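Local coordinates for protein HAD family phosphatase (Pseudomonas syringae pv. tomato, PDB 2ODA) that is of not fully defined function but belongs to a Pseudomonas-specific subfamily of the haloacid dehalogenase superfamily and is probably a phosphatase or related hydrolase, at residues B[58-63]-B[85-90]. Sequence-based numbering, arbitrary orientation.
Sequences IDELPE and AGWPQP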
ATOM      1  N   ILE B  58       1.015  15.321   4.633  1.00  7.00           N
ATOM      2  CA  ILE B  58       1.175  15.222   3.188  1.00  6.80           C
ATOM      3  C   ILE B  58       0.642  16.486   2.552  1.00  6.74           C
ATOM      4  O   ILE B  58      -0.441  16.949   2.904  1.00  7.20           O
ATOM      5  CB  ILE B  58       0.352  14.035   2.634  1.00  6.38           C
ATOM      6  CG1 ILE B  58       0.930  12.727   3.165  1.00  6.37           C
ATOM      7  CG2 ILE B  58       0.308  14.061   1.098  1.00  7.42           C
ATOM      8  CD1 ILE B  58       0.082  11.510   2.823  1.00  6.85           C
ATOM      9  N   ASP B  59       1.378  17.030   1.594  1.00  7.61           N
ATOM     10  CA  ASP B  59       0.811  18.092   0.757  1.00  7.91           C
ATOM     11  C   ASP B  59       1.424  18.100  -0.646  1.00  8.32           C
ATOM     12  O   ASP B  59       2.304  17.275  -0.964  1.00  8.64           O
ATOM     13  CB  ASP B  59       0.913  19.455   1.456  1.00  7.44           C
ATOM     14  CG  ASP B  59      -0.304  20.338   1.168  1.00  9.88           C
ATOM     15  OD1 ASP B  59      -0.506  20.716  -0.004  1.00 11.34           O
ATOM     16  OD2 ASP B  59      -1.060  20.655   2.100  1.00 10.79           O
ATOM     17  N   GLU B  60       0.928  18.989  -1.503  1.00  8.08           N
ATOM     18  CA  GLU B  60       1.475  19.120  -2.859  1.00  8.29           C
ATOM     19  C   GLU B  60       1.904  20.562  -3.135  1.00  8.81           C
ATOM     20  O   GLU B  60       2.502  20.853  -4.178  1.00  8.27           O
ATOM     21  CB  GLU B  60       0.454  18.651  -3.897  1.00  8.14           C
ATOM     22  CG  GLU B  60      -0.839  19.466  -3.903  1.00  7.81           C
ATOM     23  CD  GLU B  60      -1.775  19.158  -5.060  1.00  9.57           C
ATOM     24  OE1 GLU B  60      -1.512  18.212  -5.838  1.00 11.31           O
ATOM     25  OE2 GLU B  60      -2.793  19.878  -5.184  1.00 11.14           O
ATOM     26  N   LEU B  61       1.625  21.465  -2.198  1.00  8.29           N
ATOM     27  CA  LEU B  61       2.034  22.862  -2.373  1.00  8.07           C
ATOM     28  C   LEU B  61       3.540  22.950  -2.542  1.00  7.96           C
ATOM     29  O   LEU B  61       4.260  22.087  -2.034  1.00  7.76           O
ATOM     30  CB  LEU B  61       1.603  23.727  -1.177  1.00  7.98           C
ATOM     31  CG  LEU B  61       0.107  23.965  -0.965  1.00  6.96           C
ATOM     32  CD1 LEU B  61      -0.141  24.331   0.486  1.00  7.89           C
ATOM     33  CD2 LEU B  61      -0.428  25.044  -1.869  1.00 10.21           C
ATOM     34  N   PRO B  62       4.024  23.997  -3.245  1.00  8.50           N
ATOM     35  CA  PRO B  62       5.461  24.236  -3.297  1.00  9.23           C
ATOM     36  C   PRO B  62       6.054  24.314  -1.910  1.00  9.68           C
ATOM     37  O   PRO B  62       5.372  24.747  -0.977  1.00 10.06           O
ATOM     38  CB  PRO B  62       5.558  25.623  -3.948  1.00  9.80           C
ATOM     39  CG  PRO B  62       4.334  25.777  -4.749  1.00  9.81           C
ATOM     40  CD  PRO B  62       3.261  24.997  -4.032  1.00  8.53           C
ATOM     41  N   GLU B  63       7.326  23.940  -1.783  1.00 10.17           N
ATOM     42  CA  GLU B  63       8.055  23.959  -0.502  1.00 11.01           C
ATOM     43  C   GLU B  63       8.014  25.346   0.169  1.00 11.20           C
ATOM     44  O   GLU B  63       7.911  25.447   1.399  1.00 10.58           O
ATOM     45  CB  GLU B  63       9.507  23.522  -0.745  1.00 11.97           C
ATOM     46  CG  GLU B  63      10.385  23.349   0.497  1.00 13.50           C
ATOM     47  CD  GLU B  63      10.902  24.661   1.073  1.00 17.77           C
ATOM     48  OE1 GLU B  63      11.120  25.612   0.303  1.00 19.92           O
ATOM     49  OE2 GLU B  63      11.114  24.731   2.304  1.00 16.12           O
ATOM     50  N   ALA B  85       5.138  10.844  -8.658  1.00 12.25           N
ATOM     51  CA  ALA B  85       3.819  10.769  -9.285  1.00 11.86           C
ATOM     52  C   ALA B  85       2.804  11.306  -8.266  1.00 11.71           C
ATOM     53  O   ALA B  85       2.676  10.751  -7.169  1.00 10.74           O
ATOM     54  CB  ALA B  85       3.478   9.315  -9.673  1.00 12.13           C
ATOM     55  N   GLY B  86       2.129  12.394  -8.633  1.00 10.74           N
ATOM     56  CA  GLY B  86       1.244  13.135  -7.716  1.00 10.77           C
ATOM     57  C   GLY B  86      -0.137  12.539  -7.583  1.00 10.26           C
ATOM     58  O   GLY B  86      -0.446  11.545  -8.228  1.00 10.41           O
ATOM     59  N   TRP B  87      -0.976  13.157  -6.753  1.00  9.24           N
ATOM     60  CA  TRP B  87      -2.333  12.690  -6.538  1.00  8.91           C
ATOM     61  C   TRP B  87      -3.091  12.619  -7.880  1.00  8.69           C
ATOM     62  O   TRP B  87      -2.853  13.437  -8.756  1.00  8.57           O
ATOM     63  CB  TRP B  87      -3.061  13.644  -5.589  1.00  7.90           C
ATOM     64  CG  TRP B  87      -2.280  14.065  -4.363  1.00  9.32           C
ATOM     65  CD1 TRP B  87      -1.207  13.437  -3.798  1.00  8.01           C
ATOM     66  CD2 TRP B  87      -2.553  15.201  -3.543  1.00  7.91           C
ATOM     67  NE1 TRP B  87      -0.776  14.125  -2.687  1.00  8.01           N
ATOM     68  CE2 TRP B  87      -1.586  15.216  -2.513  1.00  7.44           C
ATOM     69  CE3 TRP B  87      -3.528  16.208  -3.577  1.00  8.18           C
ATOM     70  CZ2 TRP B  87      -1.549  16.212  -1.532  1.00  8.63           C
ATOM     71  CZ3 TRP B  87      -3.497  17.187  -2.590  1.00  7.47           C
ATOM     72  CH2 TRP B  87      -2.511  17.185  -1.587  1.00  8.34           C
ATOM     73  N   PRO B  88      -4.024  11.673  -8.041  1.00  8.79           N
ATOM     74  CA  PRO B  88      -4.526  10.675  -7.107  1.00  9.10           C
ATOM     75  C   PRO B  88      -3.747   9.349  -7.058  1.00  9.16           C
ATOM     76  O   PRO B  88      -4.258   8.399  -6.462  1.00  8.53           O
ATOM     77  CB  PRO B  88      -5.941  10.410  -7.626  1.00  8.91           C
ATOM     78  CG  PRO B  88      -5.836  10.557  -9.113  1.00  9.59           C
ATOM     79  CD  PRO B  88      -4.709  11.577  -9.348  1.00  8.46           C
ATOM     80  N   GLN B  89      -2.542   9.285  -7.643  1.00  8.50           N
ATOM     81  CA  GLN B  89      -1.681   8.095  -7.507  1.00  9.29           C
ATOM     82  C   GLN B  89      -1.421   7.786  -6.012  1.00  9.11           C
ATOM     83  O   GLN B  89      -1.331   8.717  -5.184  1.00  8.45           O
ATOM     84  CB  GLN B  89      -0.335   8.260  -8.248  1.00  9.56           C
ATOM     85  CG  GLN B  89      -0.413   8.298  -9.777  1.00 11.97           C
ATOM     86  CD  GLN B  89      -1.019   7.041 -10.358  1.00 15.05           C
ATOM     87  OE1 GLN B  89      -2.215   6.996 -10.639  1.00 15.13           O
ATOM     88  NE2 GLN B  89      -0.196   6.009 -10.542  1.00 17.51           N
ATOM     89  N   PRO B  90      -1.364   6.484  -5.651  1.00  8.43           N
ATOM     90  CA  PRO B  90      -1.205   6.082  -4.234  1.00  8.39           C
ATOM     91  C   PRO B  90       0.147   6.477  -3.606  1.00  8.35           C
ATOM     92  O   PRO B  90       0.289   6.472  -2.362  1.00  7.94           O
ATOM     93  CB  PRO B  90      -1.302   4.539  -4.289  1.00  8.27           C
ATOM     94  CG  PRO B  90      -0.907   4.194  -5.741  1.00  9.38           C
ATOM     95  CD  PRO B  90      -1.518   5.318  -6.542  1.00  8.36           C
TER
HETATM   96  O   HOH W   1       2.024  14.659  -1.867  1.00  8.40           O
HETATM   97  O   HOH W   2       0.031  15.889  -6.179  1.00  8.74           O
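E60 lays its side chain over one face of the W87 indole, a worked example of how a charged residue can pack against an aromatic ring while its carboxylate is paired elsewhere. A chi1 of 62° sets E60 CG between the backbone N and the carbonyl carbon, 3.9 Å from the centroid of the six-membered ring of W87 in a CH-pi contact; chi2 of 171° then carries the carboxylate out flat along the indole, the planes only 7° apart. Packing is tight here: E60 CD lies 3.6 Å from W87 CZ3, and D59 C meets W87 CZ2 obliquely at 3.6 Å. At the buried end, I58 CG2 comes within 3.9 Å of W87 CZ2, and beside it a water accepts from W87 NE1 (3.0 Å) and donates to D59 O. The exposed E60 carboxylate marks the looser side, where another water donates a hydrogen bond to E60 OE1 and accepts one from W87 N. An Asx turn, D59 OD1 accepting from L61 N, shapes the loop leaving strand 55-58. Between the two loops the contact rests on packing and water bridges; R116, which also touches W87, probably balances through its salt bridge to E60 OE2 the charge lying over the indole.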